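Local coordinates for protein NADP-dependent alcohol dehydrogenase 6 (PDB 1PIW) that reduces a broad range of aromatic and aliphatic aldehydes to alcohols with NADPH, as a zinc-containing medium-chain alcohol dehydrogenase, at residues K29-H34 with Y138-E143. Sequence-based numbering, arbitrary orientation.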
loop_
_atom_site.group_PDB
_atom_site.type_symbol
_atom_site.label_atom_id
_atom_site.label_comp_id
_atom_site.label_asym_id
_atom_site.label_seq_id
_atom_site.Cartn_x
_atom_site.Cartn_y
_atom_site.Cartn_z
ATOM N N LYS A 29 29.503 23.869 9.680
ATOM C CA LYS A 29 29.027 24.230 8.358
ATOM C C LYS A 29 28.884 25.753 8.338
ATOM O O LYS A 29 28.812 26.399 9.386
ATOM C CB LYS A 29 27.672 23.582 8.068
ATOM C CG LYS A 29 26.472 24.299 8.669
ATOM C CD LYS A 29 25.181 23.674 8.189
ATOM C CE LYS A 29 23.982 24.563 8.435
ATOM N NZ LYS A 29 23.933 25.682 7.465
ATOM N N PRO A 30 28.874 26.355 7.147
ATOM C CA PRO A 30 28.717 27.804 7.188
ATOM C C PRO A 30 27.394 28.131 7.889
ATOM O O PRO A 30 26.402 27.418 7.727
ATOM C CB PRO A 30 28.736 28.192 5.709
ATOM C CG PRO A 30 28.293 26.942 5.004
ATOM C CD PRO A 30 29.000 25.869 5.765
ATOM N N PHE A 31 27.396 29.202 8.677
ATOM C CA PHE A 31 26.214 29.627 9.426
ATOM C C PHE A 31 25.262 30.455 8.566
ATOM O O PHE A 31 25.649 31.473 8.007
ATOM C CB PHE A 31 26.652 30.432 10.648
ATOM C CG PHE A 31 25.609 30.529 11.708
ATOM C CD1 PHE A 31 25.933 30.268 13.033
ATOM C CD2 PHE A 31 24.305 30.877 11.391
ATOM C CE1 PHE A 31 24.976 30.351 14.036
ATOM C CE2 PHE A 31 23.336 30.964 12.378
ATOM C CZ PHE A 31 23.673 30.699 13.709
ATOM N N TYR A 32 24.010 30.017 8.479
ATOM C CA TYR A 32 23.021 30.710 7.671
ATOM C C TYR A 32 21.927 31.406 8.450
ATOM O O TYR A 32 21.693 31.119 9.621
ATOM C CB TYR A 32 22.449 29.749 6.634
ATOM C CG TYR A 32 23.498 29.410 5.600
ATOM C CD1 TYR A 32 23.619 28.122 5.076
ATOM C CD2 TYR A 32 24.421 30.373 5.198
ATOM C CE1 TYR A 32 24.652 27.801 4.181
ATOM C CE2 TYR A 32 25.441 30.069 4.314
ATOM C CZ TYR A 32 25.562 28.787 3.807
ATOM O OH TYR A 32 26.607 28.507 2.950
ATOM N N ASP A 33 21.277 32.344 7.770
ATOM C CA ASP A 33 20.227 33.195 8.326
ATOM C C ASP A 33 19.217 32.592 9.300
ATOM O O ASP A 33 18.751 33.287 10.205
ATOM C CB ASP A 33 19.512 33.881 7.169
ATOM C CG ASP A 33 20.456 34.742 6.339
ATOM O OD1 ASP A 33 20.184 34.946 5.133
ATOM O OD2 ASP A 33 21.471 35.224 6.896
ATOM N N HIS A 34 18.887 31.313 9.124
ATOM C CA HIS A 34 17.929 30.636 9.999
ATOM C C HIS A 34 18.580 29.543 10.850
ATOM O O HIS A 34 17.958 29.027 11.779
ATOM C CB HIS A 34 16.799 30.020 9.170
ATOM C CG HIS A 34 16.030 31.019 8.362
ATOM N ND1 HIS A 34 15.058 31.830 8.909
ATOM C CD2 HIS A 34 16.109 31.356 7.052
ATOM C CE1 HIS A 34 14.571 32.624 7.970
ATOM N NE2 HIS A 34 15.192 32.357 6.834
ATOM N N TYR A 138 28.639 20.305 19.510
ATOM C CA TYR A 138 27.711 21.263 18.913
ATOM C C TYR A 138 27.173 20.788 17.572
ATOM O O TYR A 138 27.834 20.054 16.838
ATOM C CB TYR A 138 28.381 22.621 18.677
ATOM C CG TYR A 138 28.879 23.316 19.909
ATOM C CD1 TYR A 138 30.215 23.250 20.267
ATOM C CD2 TYR A 138 28.011 24.029 20.729
ATOM C CE1 TYR A 138 30.684 23.872 21.416
ATOM C CE2 TYR A 138 28.468 24.659 21.886
ATOM C CZ TYR A 138 29.808 24.573 22.224
ATOM O OH TYR A 138 30.275 25.161 23.381
ATOM N N VAL A 139 25.965 21.228 17.250
ATOM C CA VAL A 139 25.358 20.893 15.978
ATOM C C VAL A 139 24.763 22.196 15.465
ATOM O O VAL A 139 24.225 22.982 16.238
ATOM C CB VAL A 139 24.264 19.813 16.125
ATOM C CG1 VAL A 139 23.042 20.388 16.807
ATOM C CG2 VAL A 139 23.908 19.257 14.770
ATOM N N ARG A 140 24.901 22.430 14.166
ATOM C CA ARG A 140 24.396 23.637 13.528
ATOM C C ARG A 140 23.234 23.230 12.652
ATOM O O ARG A 140 23.427 22.548 11.644
ATOM C CB ARG A 140 25.499 24.267 12.686
ATOM C CG ARG A 140 25.082 25.485 11.897
ATOM C CD ARG A 140 26.286 26.377 11.644
ATOM N NE ARG A 140 26.856 26.823 12.905
ATOM C CZ ARG A 140 28.081 27.308 13.032
ATOM N NH1 ARG A 140 28.864 27.403 11.968
ATOM N NH2 ARG A 140 28.516 27.707 14.216
ATOM N N VAL A 141 22.033 23.660 13.035
ATOM C CA VAL A 141 20.821 23.284 12.320
ATOM C C VAL A 141 19.817 24.401 12.081
ATOM O O VAL A 141 19.537 25.195 12.976
ATOM C CB VAL A 141 20.089 22.174 13.088
ATOM C CG1 VAL A 141 18.954 21.617 12.260
ATOM C CG2 VAL A 141 21.063 21.096 13.472
ATOM N N HIS A 142 19.267 24.439 10.869
ATOM C CA HIS A 142 18.251 25.420 10.484
ATOM C C HIS A 142 17.113 25.293 11.512
ATOM O O HIS A 142 16.644 24.186 11.790
ATOM C CB HIS A 142 17.772 25.078 9.072
ATOM C CG HIS A 142 16.676 25.952 8.554
ATOM N ND1 HIS A 142 15.510 26.178 9.251
ATOM C CD2 HIS A 142 16.528 26.582 7.363
ATOM C CE1 HIS A 142 14.690 26.907 8.511
ATOM N NE2 HIS A 142 15.283 27.165 7.360
ATOM N N GLU A 143 16.681 26.419 12.078
ATOM C CA GLU A 143 15.639 26.430 13.111
ATOM C C GLU A 143 14.372 25.647 12.827
ATOM O O GLU A 143 13.749 25.132 13.748
ATOM C CB GLU A 143 15.236 27.854 13.443
ATOM C CG GLU A 143 14.519 28.543 12.318
ATOM C CD GLU A 143 14.039 29.922 12.703
ATOM O OE1 GLU A 143 13.456 30.607 11.838
ATOM O OE2 GLU A 143 14.243 30.326 13.872
#
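R140 reaches from its strand into the loop 29-34 and lies between K29 and F31. Its NH1 donates a hydrogen bond of 2.8 Å to K29 O, nearly in line with the carbonyl and at the edge of the guanidinium, in its plane. The F31 ring meets one face of the same guanidinium, with F31 CD1 3.6 Å from R140 NE. The two planes are 38° apart, so this is an inclined contact and not a flat stack. With CG anti to the backbone N (chi1 176°) and a bend at chi3, the arginine chain turns its flat end to both partners. K29 packs its methylene groups against the same chain, CG lying 3.6 Å from R140 CD. The lysine then bends at chi4, and its NZ bonds to P30 O and forms a salt bridge with D35. R140 NH2 forms a salt bridge with D37 of strand 35-45. A leucine in place of R140 would probably leave K29 O without this donor and D37 without its salt-bridge mate.

At the other end, the H34 and H142 side chains run alongside each other. Their ring planes are 22° apart, but the rings are offset and share little overlap. The closer fit is a CH-pi contact, with H34 CB 3.8 Å from the centroid of the H142 ring, over its face. E143 N donates a backbone hydrogen bond of 2.9 Å to H34 O. The E143 carboxylate bonds through OE2 to S81, S83 and the backbone N of N82.

The contact joins two parts of the GroES-like domain. The loop 29-34 links strands 22-26 and 35-45. Strand 138-142 pairs antiparallel with 35-45, through backbone bonds of V139 with I38 and V141 with I36.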